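Local structure of PLP-Dependent L-Arginine Hydroxylase MppP (Streptomyces wadayamensis, 6C9B) at residues R317-V322 with D348-R352; S21-A26 with H330-L334; V287-L292 with V366-R370. The protein is a pyridoxal phosphate-dependent enzyme that oxidises L-arginine, acting as an oxidase rather than an oxygenase, with 4-hydroxy-2-ketoarginine and 2-ketoarginine as products. All blocks are in the same frame, centred on the assembly; numbering follows the deposited sequence.

Contact 1. Residues R317-V322 with D348-R352; sequences RTGTEV and DHMVR. With EGV ((4S)-5-carbamimidamido-4-hydroxy-2-oxopentanoic acid), chain F.
His349 and Arg317 meet through a side chain to backbone hydrogen bond. His349 ND1 donates to Arg317 O at 2.6 Å. The oxygen lies at the ring edge, near the imidazole plane, but the donor stands well above the carbonyl plane of Arg317. A backbone bond follows: Gly319 N gives its hydrogen to Asp348 O at 2.8 Å. Thr318 CA also touches Asp348 O, as a CA-H...O contact of 3.0 Å.

These bonds tie the N-terminal end of helix 319-327 to the turn that leads into strand 350-354, in the smaller sheet of this class I aminotransferase fold. Thr318 is the N-cap. Its chi1 of 69° turns OG1 back over the helix start, and Thr318 OG1 accepts from Glu321 N at 3.1 Å. Thr318 N gives a weak bond to Glu321 OE2, completing a capping box.

A water bridges Thr320 N and Asp348 OD1; Asp348 OD2 forms a salt bridge with Arg337. Apolar packing is slight: Val351 CG1 lies against Gly319 and reaches Val322 CG1.

Further along the strand, Arg352 grips the EGV carboxylate edge-on. Arg352 NH1 binds O12 of EGV at 2.8 Å, and Arg352 NH2 binds O11 of EGV at 3.0 Å.

Contact 2. Residues S21-A26 with H330-L334; sequences SELNIA and HVFAL
Asn24 and Phe332 form a parallel bridge that adds a short, weakly bonded strand, about 23-24, to the edge of the smaller sheet, beside strand 331-335. Two bonds flank the bridge. Phe332 N donates to Leu23 O at 3.0 Å and nearly straight (170°). Phe332 O then accepts from Ile25 N at 2.8 Å. Together they hold the Phe332 backbone on both its N-H and its carbonyl.

The Phe332 ring is met by Ser21. Ser21 OG lies 3.4 Å from Phe332 CD2, at the ring edge and near its plane. Its placement follows from chi1 of 158°, which sets OG opposite the backbone N. From there OG accepts from Leu23 N, an ST turn, and makes a weak bond to His330 O. His330, with positive phi, is the C-prime residue of the Schellman motif that ends helix 319-327.

Val331 splits its two methyls between two partners. Val331 CG2 meets Leu23 CD1 at 3.6 Å, while Val331 CG1 lies 3.9 Å from Ile25 CD1. In Ile25, CG1 is flanked by both backbone neighbours of CA (chi1 51°). This brings Ile25 CG1 to 3.2 Å from Phe332 O and lets CD1 reach on to Ala333 CB. Ser365 of helix 359-372 touches Leu23, Ile25 and Val331.

The Asn24 amide bonds within its own segment and to Asp27. Its ND2 binds Asp27, and Asn24 OD1 accepts from Ala26 N at 2.8 Å, nearly in line with the side-chain C=O, closing an Asx turn.

Contact 3. Residues V287-L292 with V366-R370; sequences VVRRAL and VQVLR
Val366 and Ala291 form the centre of a helix-helix packing. The C-terminal end of the long helix 256-291 is joined here to helix 359-372, the last helix of the small domain of the aminotransferase fold. The short segments run nearly parallel, crossing at -22° with 9.7 Å between axes.

The apolar contacts come first. Val366 CG2 presses on Ala291 CB at 3.5 Å, a tight carbon pair. The other methyl, Val366 CG1, points away from its own carbonyl carbon (chi1 -52°) and meets Val288 CG2 at 3.9 Å. Leu292 is the first residue after helix 256-291 to leave helical angles. Leu292 CD1 meets Leu369 CD2 at 3.7 Å, and the two side chains cross at about a right angle. Leu292 CD2 rests on the backbone of Arg370. Leu369 also touches Ile353 and Val322, so this row of contacts continues toward the sheet and helix 319-327.

Two polar side chains border this core. Gln367 bends at chi2 (-60°), which brings its polar end over a methyl, with Gln367 NE2 3.8 Å from Ala291 CB. Arg370 stretches from CG to NE across the end of the first helix. Arg370 CD makes a carbon contact of 3.1 Å with Ala291 O. That oxygen lies over one face of the guanidinium; Arg370 NE is 3.3 Å from Ala291 O, at an angle too poor for a hydrogen bond.

How the contacts relate
From the N terminus, residues 21-26 come first and meet 330-334 some 300 residues later, where contact 2 closes the longest loop. Residues 287-292 cover the end of the long helix 256-291 inside that loop, but contact 3 closes only at 366-370, so contacts 2 and 3 cross. Contact 1 begins at 317-322 and closes at 348-352. It crosses contact 2 and is nested within the loop of contact 3. Strands 331-335 and 350-354 are sheet neighbours, which joins contacts 1 and 2. Val322 packs on Leu369, and Val331 on Val368, so helix 359-372 links both to contact 3. Together they tie the N-terminal strand, the smaller sheet and its helices.

Contact 1. Residues R317-V322 with D348-R352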
ATOM      1  N   ARG B 317     -31.613 -21.422   3.828  1.00 68.02           N
ATOM      2  CA  ARG B 317     -31.130 -20.314   4.643  1.00 67.07           C
ATOM      3  C   ARG B 317     -30.184 -19.454   3.826  1.00 53.53           C
ATOM      4  O   ARG B 317     -29.675 -19.876   2.784  1.00 53.83           O
ATOM      5  CB  ARG B 317     -30.409 -20.790   5.905  1.00 65.12           C
ATOM      6  CG  ARG B 317     -29.496 -21.983   5.705  1.00 71.06           C
ATOM      7  CD  ARG B 317     -29.782 -23.028   6.760  1.00 72.39           C
ATOM      8  NE  ARG B 317     -29.625 -22.458   8.094  1.00 75.91           N
ATOM      9  CZ  ARG B 317     -29.689 -23.151   9.224  1.00 78.97           C
ATOM     10  NH1 ARG B 317     -29.906 -24.460   9.197  1.00 73.60           N
ATOM     11  NH2 ARG B 317     -29.526 -22.529  10.383  1.00 81.18           N
ATOM     12  N   THR B 318     -29.944 -18.246   4.327  1.00 41.31           N
ATOM     13  CA  THR B 318     -29.020 -17.313   3.691  1.00 37.26           C
ATOM     14  C   THR B 318     -27.637 -17.383   4.330  1.00 31.45           C
ATOM     15  O   THR B 318     -27.459 -17.836   5.461  1.00 33.91           O
ATOM     16  CB  THR B 318     -29.533 -15.877   3.770  1.00 37.78           C
ATOM     17  OG1 THR B 318     -29.492 -15.426   5.132  1.00 43.13           O
ATOM     18  CG2 THR B 318     -30.956 -15.782   3.204  1.00 39.21           C
ATOM     19  N   GLY B 319     -26.640 -16.942   3.569  1.00 28.62           N
ATOM     20  CA  GLY B 319     -25.285 -16.907   4.089  1.00 30.74           C
ATOM     21  C   GLY B 319     -25.130 -15.947   5.245  1.00 32.89           C
ATOM     22  O   GLY B 319     -24.326 -16.185   6.153  1.00 36.55           O
ATOM     23  N   THR B 320     -25.882 -14.842   5.221  1.00 29.78           N
ATOM     24  CA  THR B 320     -25.888 -13.914   6.345  1.00 38.33           C
ATOM     25  C   THR B 320     -26.394 -14.589   7.617  1.00 46.72           C
ATOM     26  O   THR B 320     -25.803 -14.428   8.692  1.00 45.49           O
ATOM     27  CB  THR B 320     -26.733 -12.690   5.987  1.00 37.72           C
ATOM     28  OG1 THR B 320     -26.115 -12.008   4.881  1.00 45.86           O
ATOM     29  CG2 THR B 320     -26.829 -11.731   7.146  1.00 52.44           C
ATOM     30  N   GLU B 321     -27.482 -15.356   7.519  1.00 42.97           N
ATOM     31  CA  GLU B 321     -28.000 -16.043   8.699  1.00 38.77           C
ATOM     32  C   GLU B 321     -27.038 -17.125   9.179  1.00 39.21           C
ATOM     33  O   GLU B 321     -26.805 -17.266  10.387  1.00 38.97           O
ATOM     34  CB  GLU B 321     -29.370 -16.648   8.395  1.00 51.14           C
ATOM     35  CG  GLU B 321     -30.452 -15.620   8.092  1.00 73.12           C
ATOM     36  CD  GLU B 321     -31.669 -16.238   7.420  1.00 88.10           C
ATOM     37  OE1 GLU B 321     -32.650 -15.502   7.177  1.00 88.22           O
ATOM     38  OE2 GLU B 321     -31.642 -17.456   7.131  1.00 85.27           O
ATOM     39  N   VAL B 322     -26.482 -17.911   8.256  1.00 36.78           N
ATOM     40  CA  VAL B 322     -25.479 -18.907   8.635  1.00 37.21           C
ATOM     41  C   VAL B 322     -24.299 -18.225   9.307  1.00 41.72           C
ATOM     42  O   VAL B 322     -23.782 -18.695  10.331  1.00 39.28           O
ATOM     43  CB  VAL B 322     -25.028 -19.708   7.400  1.00 34.31           C
ATOM     44  CG1 VAL B 322     -23.806 -20.560   7.733  1.00 37.80           C
ATOM     45  CG2 VAL B 322     -26.162 -20.575   6.887  1.00 38.61           C
ATOM     46  N   ASP B 348     -26.820 -15.140  -2.143  1.00 23.61           N
ATOM     47  CA  ASP B 348     -27.524 -15.092  -0.872  1.00 29.78           C
ATOM     48  C   ASP B 348     -27.511 -16.418  -0.135  1.00 33.66           C
ATOM     49  O   ASP B 348     -27.746 -16.434   1.075  1.00 30.08           O
ATOM     50  CB  ASP B 348     -28.974 -14.663  -1.066  1.00 42.01           C
ATOM     51  CG  ASP B 348     -29.247 -13.301  -0.482  1.00 62.39           C
ATOM     52  OD1 ASP B 348     -28.798 -13.050   0.658  1.00 76.47           O
ATOM     53  OD2 ASP B 348     -29.900 -12.481  -1.157  1.00 59.48           O
ATOM     54  N   HIS B 349     -27.258 -17.526  -0.822  1.00 26.78           N
ATOM     55  CA  HIS B 349     -27.344 -18.826  -0.174  1.00 31.11           C
ATOM     56  C   HIS B 349     -25.995 -19.525  -0.137  1.00 28.43           C
ATOM     57  O   HIS B 349     -25.937 -20.750  -0.099  1.00 31.92           O
ATOM     58  CB  HIS B 349     -28.405 -19.681  -0.860  1.00 39.74           C
ATOM     59  CG  HIS B 349     -29.779 -19.099  -0.747  1.00 54.30           C
ATOM     60  ND1 HIS B 349     -30.506 -19.136   0.425  1.00 51.51           N
ATOM     61  CD2 HIS B 349     -30.543 -18.432  -1.644  1.00 49.80           C
ATOM     62  CE1 HIS B 349     -31.665 -18.530   0.238  1.00 49.43           C
ATOM     63  NE2 HIS B 349     -31.710 -18.092  -1.007  1.00 51.84           N
ATOM     64  N   MET B 350     -24.909 -18.747  -0.116  1.00 23.40           N
ATOM     65  CA  MET B 350     -23.563 -19.287   0.009  1.00 22.56           C
ATOM     66  C   MET B 350     -22.756 -18.545   1.069  1.00 25.10           C
ATOM     67  O   MET B 350     -22.958 -17.349   1.320  1.00 24.94           O
ATOM     68  CB  MET B 350     -22.827 -19.217  -1.314  1.00 23.50           C
ATOM     69  CG  MET B 350     -23.419 -20.139  -2.351  1.00 26.62           C
ATOM     70  SD  MET B 350     -22.530 -19.967  -3.922  1.00 27.74           S
ATOM     71  CE  MET B 350     -23.351 -18.541  -4.640  1.00 46.00           C
ATOM     72  N   VAL B 351     -21.823 -19.279   1.689  1.00 21.85           N
ATOM     73  CA  VAL B 351     -20.719 -18.684   2.436  1.00 21.20           C
ATOM     74  C   VAL B 351     -19.415 -19.193   1.845  1.00 27.05           C
ATOM     75  O   VAL B 351     -19.369 -20.221   1.165  1.00 25.06           O
ATOM     76  CB  VAL B 351     -20.751 -18.991   3.950  1.00 24.13           C
ATOM     77  CG1 VAL B 351     -22.021 -18.488   4.575  1.00 25.70           C
ATOM     78  CG2 VAL B 351     -20.612 -20.451   4.193  1.00 29.37           C
ATOM     79  N   ARG B 352     -18.341 -18.482   2.149  1.00 20.97           N
ATOM     80  CA  ARG B 352     -17.004 -18.845   1.695  1.00 18.98           C
ATOM     81  C   ARG B 352     -16.141 -19.169   2.904  1.00 20.30           C
ATOM     82  O   ARG B 352     -16.175 -18.453   3.907  1.00 23.37           O
ATOM     83  CB  ARG B 352     -16.352 -17.715   0.875  1.00 19.20           C
ATOM     84  CG  ARG B 352     -15.200 -18.193   0.018  1.00 21.59           C
ATOM     85  CD  ARG B 352     -14.356 -17.033  -0.532  1.00 22.98           C
ATOM     86  NE  ARG B 352     -13.578 -16.407   0.541  1.00 20.63           N
ATOM     87  CZ  ARG B 352     -12.615 -15.501   0.349  1.00 19.60           C
ATOM     88  NH1 ARG B 352     -11.966 -14.998   1.385  1.00 19.72           N
ATOM     89  NH2 ARG B 352     -12.296 -15.092  -0.876  1.00 19.04           N
TER
HETATM   90  C10 EGV F 401      -9.902 -12.510   0.195  1.00 27.52           C
HETATM   91  C02 EGV F 401      -8.155  -7.976   1.571  1.00 47.89           C
HETATM   92  C03 EGV F 401      -8.755  -5.873   0.366  1.00 40.87           C
HETATM   93  C06 EGV F 401      -8.076  -9.088   0.543  1.00 51.92           C
HETATM   94  C07 EGV F 401      -9.270 -10.034   0.801  1.00 55.20           C
HETATM   95  C09 EGV F 401      -9.426 -11.143  -0.272  1.00 57.43           C
HETATM   96  N01 EGV F 401      -9.129  -6.952   1.223  1.00 39.76           N
HETATM   97  N04 EGV F 401      -9.703  -4.872   0.038  1.00 49.30           N
HETATM   98  N05 EGV F 401      -7.544  -5.828  -0.149  1.00 25.84           N
HETATM   99  O08 EGV F 401      -6.901  -9.776   0.692  1.00 51.78           O
HETATM  100  O11 EGV F 401      -9.862 -13.409  -0.623  1.00 19.59           O
HETATM  101  O12 EGV F 401     -10.308 -12.707   1.356  1.00 33.13           O
HETATM  102  O13 EGV F 401      -9.182 -10.956  -1.460  1.00 49.11           O
HETATM  103  O   HOH W   1     -26.846 -13.761   2.580  1.00 30.64           O

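Contact 2. Residues S21-A26 with H330-L334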
ATOM      1  N   SER B  21      -9.778 -13.479  15.868  1.00 47.66           N
ATOM      2  CA  SER B  21     -10.445 -14.669  16.375  1.00 63.25           C
ATOM      3  C   SER B  21      -9.631 -15.917  16.058  1.00 57.28           C
ATOM      4  O   SER B  21      -8.975 -16.010  15.017  1.00 53.30           O
ATOM      5  CB  SER B  21     -11.848 -14.797  15.774  1.00 68.60           C
ATOM      6  OG  SER B  21     -12.305 -16.139  15.832  1.00 80.69           O
ATOM      7  N   GLU B  22      -9.684 -16.886  16.976  1.00 47.93           N
ATOM      8  CA  GLU B  22      -8.980 -18.145  16.768  1.00 52.83           C
ATOM      9  C   GLU B  22      -9.564 -18.934  15.599  1.00 53.92           C
ATOM     10  O   GLU B  22      -8.828 -19.640  14.897  1.00 56.14           O
ATOM     11  CB  GLU B  22      -9.025 -18.982  18.057  1.00 51.91           C
ATOM     12  CG  GLU B  22      -8.279 -18.341  19.241  1.00 71.69           C
ATOM     13  CD  GLU B  22      -8.760 -18.845  20.603  1.00 88.85           C
ATOM     14  OE1 GLU B  22      -9.347 -19.947  20.666  1.00 89.63           O
ATOM     15  OE2 GLU B  22      -8.549 -18.135  21.614  1.00 89.72           O
ATOM     16  N   LEU B  23     -10.873 -18.831  15.370  1.00 42.53           N
ATOM     17  CA  LEU B  23     -11.505 -19.596  14.310  1.00 39.10           C
ATOM     18  C   LEU B  23     -11.908 -18.661  13.187  1.00 33.28           C
ATOM     19  O   LEU B  23     -13.069 -18.626  12.767  1.00 30.48           O
ATOM     20  CB  LEU B  23     -12.699 -20.384  14.847  1.00 34.62           C
ATOM     21  CG  LEU B  23     -12.281 -21.351  15.962  1.00 37.44           C
ATOM     22  CD1 LEU B  23     -13.488 -22.031  16.550  1.00 38.01           C
ATOM     23  CD2 LEU B  23     -11.325 -22.416  15.453  1.00 36.07           C
ATOM     24  N   ASN B  24     -10.936 -17.892  12.715  1.00 24.49           N
ATOM     25  CA  ASN B  24     -11.097 -17.069  11.519  1.00 24.21           C
ATOM     26  C   ASN B  24     -10.971 -17.997  10.314  1.00 24.46           C
ATOM     27  O   ASN B  24      -9.913 -18.592  10.091  1.00 27.23           O
ATOM     28  CB  ASN B  24     -10.051 -15.953  11.533  1.00 26.45           C
ATOM     29  CG  ASN B  24      -9.816 -15.301  10.164  1.00 32.67           C
ATOM     30  OD1 ASN B  24     -10.530 -15.547   9.192  1.00 26.70           O
ATOM     31  ND2 ASN B  24      -8.775 -14.467  10.092  1.00 33.25           N
ATOM     32  N   ILE B  25     -12.074 -18.198   9.580  1.00 23.12           N
ATOM     33  CA  ILE B  25     -12.029 -18.891   8.286  1.00 22.77           C
ATOM     34  C   ILE B  25     -12.634 -17.970   7.232  1.00 26.45           C
ATOM     35  O   ILE B  25     -13.295 -18.412   6.280  1.00 25.11           O
ATOM     36  CB  ILE B  25     -12.739 -20.261   8.338  1.00 25.94           C
ATOM     37  CG1 ILE B  25     -14.152 -20.125   8.937  1.00 28.71           C
ATOM     38  CG2 ILE B  25     -11.883 -21.247   9.126  1.00 29.25           C
ATOM     39  CD1 ILE B  25     -15.039 -21.339   8.691  1.00 32.49           C
ATOM     40  N   ALA B  26     -12.369 -16.676   7.379  1.00 22.72           N
ATOM     41  CA  ALA B  26     -12.956 -15.649   6.540  1.00 22.79           C
ATOM     42  C   ALA B  26     -11.974 -15.150   5.483  1.00 24.18           C
ATOM     43  O   ALA B  26     -12.118 -15.480   4.300  1.00 23.17           O
ATOM     44  CB  ALA B  26     -13.447 -14.463   7.376  1.00 29.96           C
ATOM     45  N   HIS B 330     -18.187 -18.161  17.807  1.00 37.00           N
ATOM     46  CA  HIS B 330     -16.862 -17.579  17.604  1.00 41.66           C
ATOM     47  C   HIS B 330     -16.144 -18.155  16.385  1.00 42.54           C
ATOM     48  O   HIS B 330     -14.913 -18.181  16.343  1.00 37.82           O
ATOM     49  CB  HIS B 330     -16.001 -17.740  18.859  1.00 46.72           C
ATOM     50  CG  HIS B 330     -16.672 -17.253  20.105  1.00 63.97           C
ATOM     51  ND1 HIS B 330     -17.345 -18.092  20.967  1.00 70.21           N
ATOM     52  CD2 HIS B 330     -16.792 -16.007  20.621  1.00 64.63           C
ATOM     53  CE1 HIS B 330     -17.841 -17.386  21.967  1.00 64.39           C
ATOM     54  NE2 HIS B 330     -17.518 -16.118  21.782  1.00 69.49           N
ATOM     55  N   VAL B 331     -16.902 -18.614  15.386  1.00 38.43           N
ATOM     56  CA  VAL B 331     -16.371 -19.006  14.079  1.00 30.55           C
ATOM     57  C   VAL B 331     -16.756 -17.924  13.090  1.00 26.34           C
ATOM     58  O   VAL B 331     -17.920 -17.509  13.049  1.00 32.21           O
ATOM     59  CB  VAL B 331     -16.916 -20.369  13.625  1.00 34.14           C
ATOM     60  CG1 VAL B 331     -16.551 -20.654  12.181  1.00 30.08           C
ATOM     61  CG2 VAL B 331     -16.391 -21.470  14.561  1.00 34.14           C
ATOM     62  N   PHE B 332     -15.788 -17.474  12.294  1.00 26.58           N
ATOM     63  CA  PHE B 332     -16.008 -16.374  11.351  1.00 31.49           C
ATOM     64  C   PHE B 332     -15.736 -16.818   9.922  1.00 27.44           C
ATOM     65  O   PHE B 332     -14.579 -16.985   9.519  1.00 26.30           O
ATOM     66  CB  PHE B 332     -15.142 -15.172  11.712  1.00 29.13           C
ATOM     67  CG  PHE B 332     -15.541 -14.526  12.995  1.00 40.34           C
ATOM     68  CD1 PHE B 332     -16.507 -13.532  13.010  1.00 34.12           C
ATOM     69  CD2 PHE B 332     -14.977 -14.930  14.199  1.00 40.42           C
ATOM     70  CE1 PHE B 332     -16.887 -12.937  14.201  1.00 40.26           C
ATOM     71  CE2 PHE B 332     -15.360 -14.340  15.383  1.00 43.71           C
ATOM     72  CZ  PHE B 332     -16.318 -13.346  15.385  1.00 41.89           C
ATOM     73  N   ALA B 333     -16.807 -16.926   9.128  1.00 26.67           N
ATOM     74  CA  ALA B 333     -16.714 -17.186   7.704  1.00 27.00           C
ATOM     75  C   ALA B 333     -17.095 -15.909   6.950  1.00 28.11           C
ATOM     76  O   ALA B 333     -17.091 -14.810   7.523  1.00 27.32           O
ATOM     77  CB  ALA B 333     -17.596 -18.385   7.342  1.00 30.33           C
ATOM     78  N   LEU B 334     -17.371 -16.038   5.658  1.00 21.75           N
ATOM     79  CA  LEU B 334     -17.668 -14.875   4.835  1.00 20.32           C
ATOM     80  C   LEU B 334     -18.944 -15.108   4.035  1.00 26.74           C
ATOM     81  O   LEU B 334     -19.008 -16.069   3.243  1.00 26.35           O
ATOM     82  CB  LEU B 334     -16.480 -14.609   3.916  1.00 29.41           C
ATOM     83  CG  LEU B 334     -16.287 -13.256   3.283  1.00 41.30           C
ATOM     84  CD1 LEU B 334     -16.169 -12.222   4.361  1.00 37.51           C
ATOM     85  CD2 LEU B 334     -15.021 -13.316   2.415  1.00 34.83           C
TER

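Contact 3. Residues V287-L292 with V366-R370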
ATOM      1  N   VAL B 287     -11.274 -32.113   3.972  1.00 30.09           N
ATOM      2  CA  VAL B 287     -11.880 -32.191   5.302  1.00 41.52           C
ATOM      3  C   VAL B 287     -13.159 -31.375   5.328  1.00 27.36           C
ATOM      4  O   VAL B 287     -14.140 -31.778   5.961  1.00 34.10           O
ATOM      5  CB  VAL B 287     -10.925 -31.790   6.458  1.00 48.37           C
ATOM      6  CG1 VAL B 287      -9.472 -31.726   6.057  1.00 45.65           C
ATOM      7  CG2 VAL B 287     -11.367 -30.527   7.172  1.00 37.64           C
ATOM      8  N   VAL B 288     -13.190 -30.242   4.605  1.00 30.16           N
ATOM      9  CA  VAL B 288     -14.410 -29.436   4.560  1.00 28.27           C
ATOM     10  C   VAL B 288     -15.542 -30.222   3.915  1.00 32.22           C
ATOM     11  O   VAL B 288     -16.667 -30.240   4.423  1.00 32.80           O
ATOM     12  CB  VAL B 288     -14.173 -28.107   3.822  1.00 30.52           C
ATOM     13  CG1 VAL B 288     -15.485 -27.361   3.653  1.00 30.81           C
ATOM     14  CG2 VAL B 288     -13.171 -27.266   4.572  1.00 29.56           C
ATOM     15  N   ARG B 289     -15.273 -30.858   2.769  1.00 31.12           N
ATOM     16  CA  ARG B 289     -16.341 -31.538   2.043  1.00 30.87           C
ATOM     17  C   ARG B 289     -16.799 -32.786   2.786  1.00 36.71           C
ATOM     18  O   ARG B 289     -17.999 -33.068   2.844  1.00 37.36           O
ATOM     19  CB  ARG B 289     -15.880 -31.859   0.619  1.00 29.98           C
ATOM     20  CG  ARG B 289     -15.659 -30.588  -0.198  1.00 31.89           C
ATOM     21  CD  ARG B 289     -15.353 -30.825  -1.639  1.00 32.54           C
ATOM     22  NE  ARG B 289     -15.235 -29.548  -2.338  1.00 27.14           N
ATOM     23  CZ  ARG B 289     -14.926 -29.425  -3.622  1.00 35.76           C
ATOM     24  NH1 ARG B 289     -14.693 -30.501  -4.367  1.00 40.54           N
ATOM     25  NH2 ARG B 289     -14.858 -28.230  -4.157  1.00 28.90           N
ATOM     26  N   ARG B 290     -15.865 -33.489   3.433  1.00 36.66           N
ATOM     27  CA  ARG B 290     -16.225 -34.643   4.256  1.00 38.84           C
ATOM     28  C   ARG B 290     -17.082 -34.233   5.454  1.00 40.51           C
ATOM     29  O   ARG B 290     -17.983 -34.974   5.862  1.00 48.65           O
ATOM     30  CB  ARG B 290     -14.941 -35.346   4.717  1.00 44.53           C
ATOM     31  CG  ARG B 290     -15.124 -36.604   5.558  1.00 57.08           C
ATOM     32  CD  ARG B 290     -13.770 -37.260   5.856  1.00 66.88           C
ATOM     33  NE  ARG B 290     -12.947 -37.367   4.650  1.00 81.86           N
ATOM     34  CZ  ARG B 290     -11.817 -36.699   4.415  1.00 77.71           C
ATOM     35  NH1 ARG B 290     -11.305 -35.866   5.314  1.00 62.08           N
ATOM     36  NH2 ARG B 290     -11.179 -36.886   3.268  1.00 74.76           N
ATOM     37  N   ALA B 291     -16.800 -33.074   6.055  1.00 39.43           N
ATOM     38  CA  ALA B 291     -17.538 -32.663   7.247  1.00 42.87           C
ATOM     39  C   ALA B 291     -18.972 -32.269   6.912  1.00 50.57           C
ATOM     40  O   ALA B 291     -19.888 -32.482   7.715  1.00 65.11           O
ATOM     41  CB  ALA B 291     -16.820 -31.508   7.937  1.00 49.57           C
ATOM     42  N   LEU B 292     -19.179 -31.668   5.747  1.00 50.42           N
ATOM     43  CA  LEU B 292     -20.482 -31.174   5.309  1.00 51.56           C
ATOM     44  C   LEU B 292     -21.094 -32.123   4.299  1.00 58.15           C
ATOM     45  O   LEU B 292     -21.636 -31.743   3.256  1.00 55.39           O
ATOM     46  CB  LEU B 292     -20.327 -29.773   4.740  1.00 43.57           C
ATOM     47  CG  LEU B 292     -19.615 -28.865   5.739  1.00 33.17           C
ATOM     48  CD1 LEU B 292     -19.335 -27.533   5.075  1.00 37.24           C
ATOM     49  CD2 LEU B 292     -20.466 -28.671   6.982  1.00 44.80           C
ATOM     50  N   VAL B 366     -15.473 -26.169  10.754  1.00 33.54           N
ATOM     51  CA  VAL B 366     -16.478 -26.807   9.910  1.00 33.15           C
ATOM     52  C   VAL B 366     -17.290 -27.842  10.672  1.00 33.10           C
ATOM     53  O   VAL B 366     -18.388 -28.183  10.230  1.00 41.01           O
ATOM     54  CB  VAL B 366     -15.850 -27.442   8.658  1.00 50.00           C
ATOM     55  CG1 VAL B 366     -14.982 -26.418   7.936  1.00 59.87           C
ATOM     56  CG2 VAL B 366     -15.049 -28.687   8.997  1.00 61.75           C
ATOM     57  N   GLN B 367     -16.799 -28.353  11.808  1.00 35.71           N
ATOM     58  CA  GLN B 367     -17.672 -29.167  12.644  1.00 42.15           C
ATOM     59  C   GLN B 367     -18.758 -28.303  13.262  1.00 43.63           C
ATOM     60  O   GLN B 367     -19.918 -28.727  13.365  1.00 44.95           O
ATOM     61  CB  GLN B 367     -16.871 -29.890  13.729  1.00 48.52           C
ATOM     62  CG  GLN B 367     -16.050 -31.059  13.218  1.00 64.90           C
ATOM     63  CD  GLN B 367     -16.906 -32.143  12.558  1.00 75.42           C
ATOM     64  OE1 GLN B 367     -18.013 -32.447  13.017  1.00 71.83           O
ATOM     65  NE2 GLN B 367     -16.393 -32.727  11.478  1.00 67.85           N
ATOM     66  N   VAL B 368     -18.395 -27.081  13.667  1.00 39.82           N
ATOM     67  CA  VAL B 368     -19.386 -26.120  14.139  1.00 44.28           C
ATOM     68  C   VAL B 368     -20.384 -25.818  13.036  1.00 49.14           C
ATOM     69  O   VAL B 368     -21.597 -25.781  13.270  1.00 55.00           O
ATOM     70  CB  VAL B 368     -18.701 -24.831  14.633  1.00 47.21           C
ATOM     71  CG1 VAL B 368     -19.738 -23.775  15.017  1.00 50.47           C
ATOM     72  CG2 VAL B 368     -17.809 -25.119  15.815  1.00 43.64           C
ATOM     73  N   LEU B 369     -19.895 -25.586  11.815  1.00 44.33           N
ATOM     74  CA  LEU B 369     -20.809 -25.315  10.718  1.00 38.19           C
ATOM     75  C   LEU B 369     -21.753 -26.491  10.497  1.00 44.82           C
ATOM     76  O   LEU B 369     -22.950 -26.297  10.256  1.00 53.70           O
ATOM     77  CB  LEU B 369     -20.017 -24.984   9.445  1.00 34.83           C
ATOM     78  CG  LEU B 369     -20.826 -24.679   8.182  1.00 40.38           C
ATOM     79  CD1 LEU B 369     -21.771 -23.507   8.389  1.00 46.62           C
ATOM     80  CD2 LEU B 369     -19.890 -24.410   7.015  1.00 38.38           C
ATOM     81  N   ARG B 370     -21.243 -27.720  10.601  1.00 44.36           N
ATOM     82  CA  ARG B 370     -22.100 -28.887  10.436  1.00 48.42           C
ATOM     83  C   ARG B 370     -23.264 -28.865  11.420  1.00 52.85           C
ATOM     84  O   ARG B 370     -24.397 -29.199  11.059  1.00 59.33           O
ATOM     85  CB  ARG B 370     -21.294 -30.169  10.609  1.00 58.12           C
ATOM     86  CG  ARG B 370     -22.162 -31.406  10.514  1.00 59.79           C
ATOM     87  CD  ARG B 370     -21.354 -32.671  10.464  1.00 63.28           C
ATOM     88  NE  ARG B 370     -22.108 -33.711   9.773  1.00 85.34           N
ATOM     89  CZ  ARG B 370     -21.617 -34.894   9.429  1.00 94.15           C
ATOM     90  NH1 ARG B 370     -20.357 -35.206   9.710  1.00 92.77           N
ATOM     91  NH2 ARG B 370     -22.394 -35.765   8.801  1.00 97.34           N
TER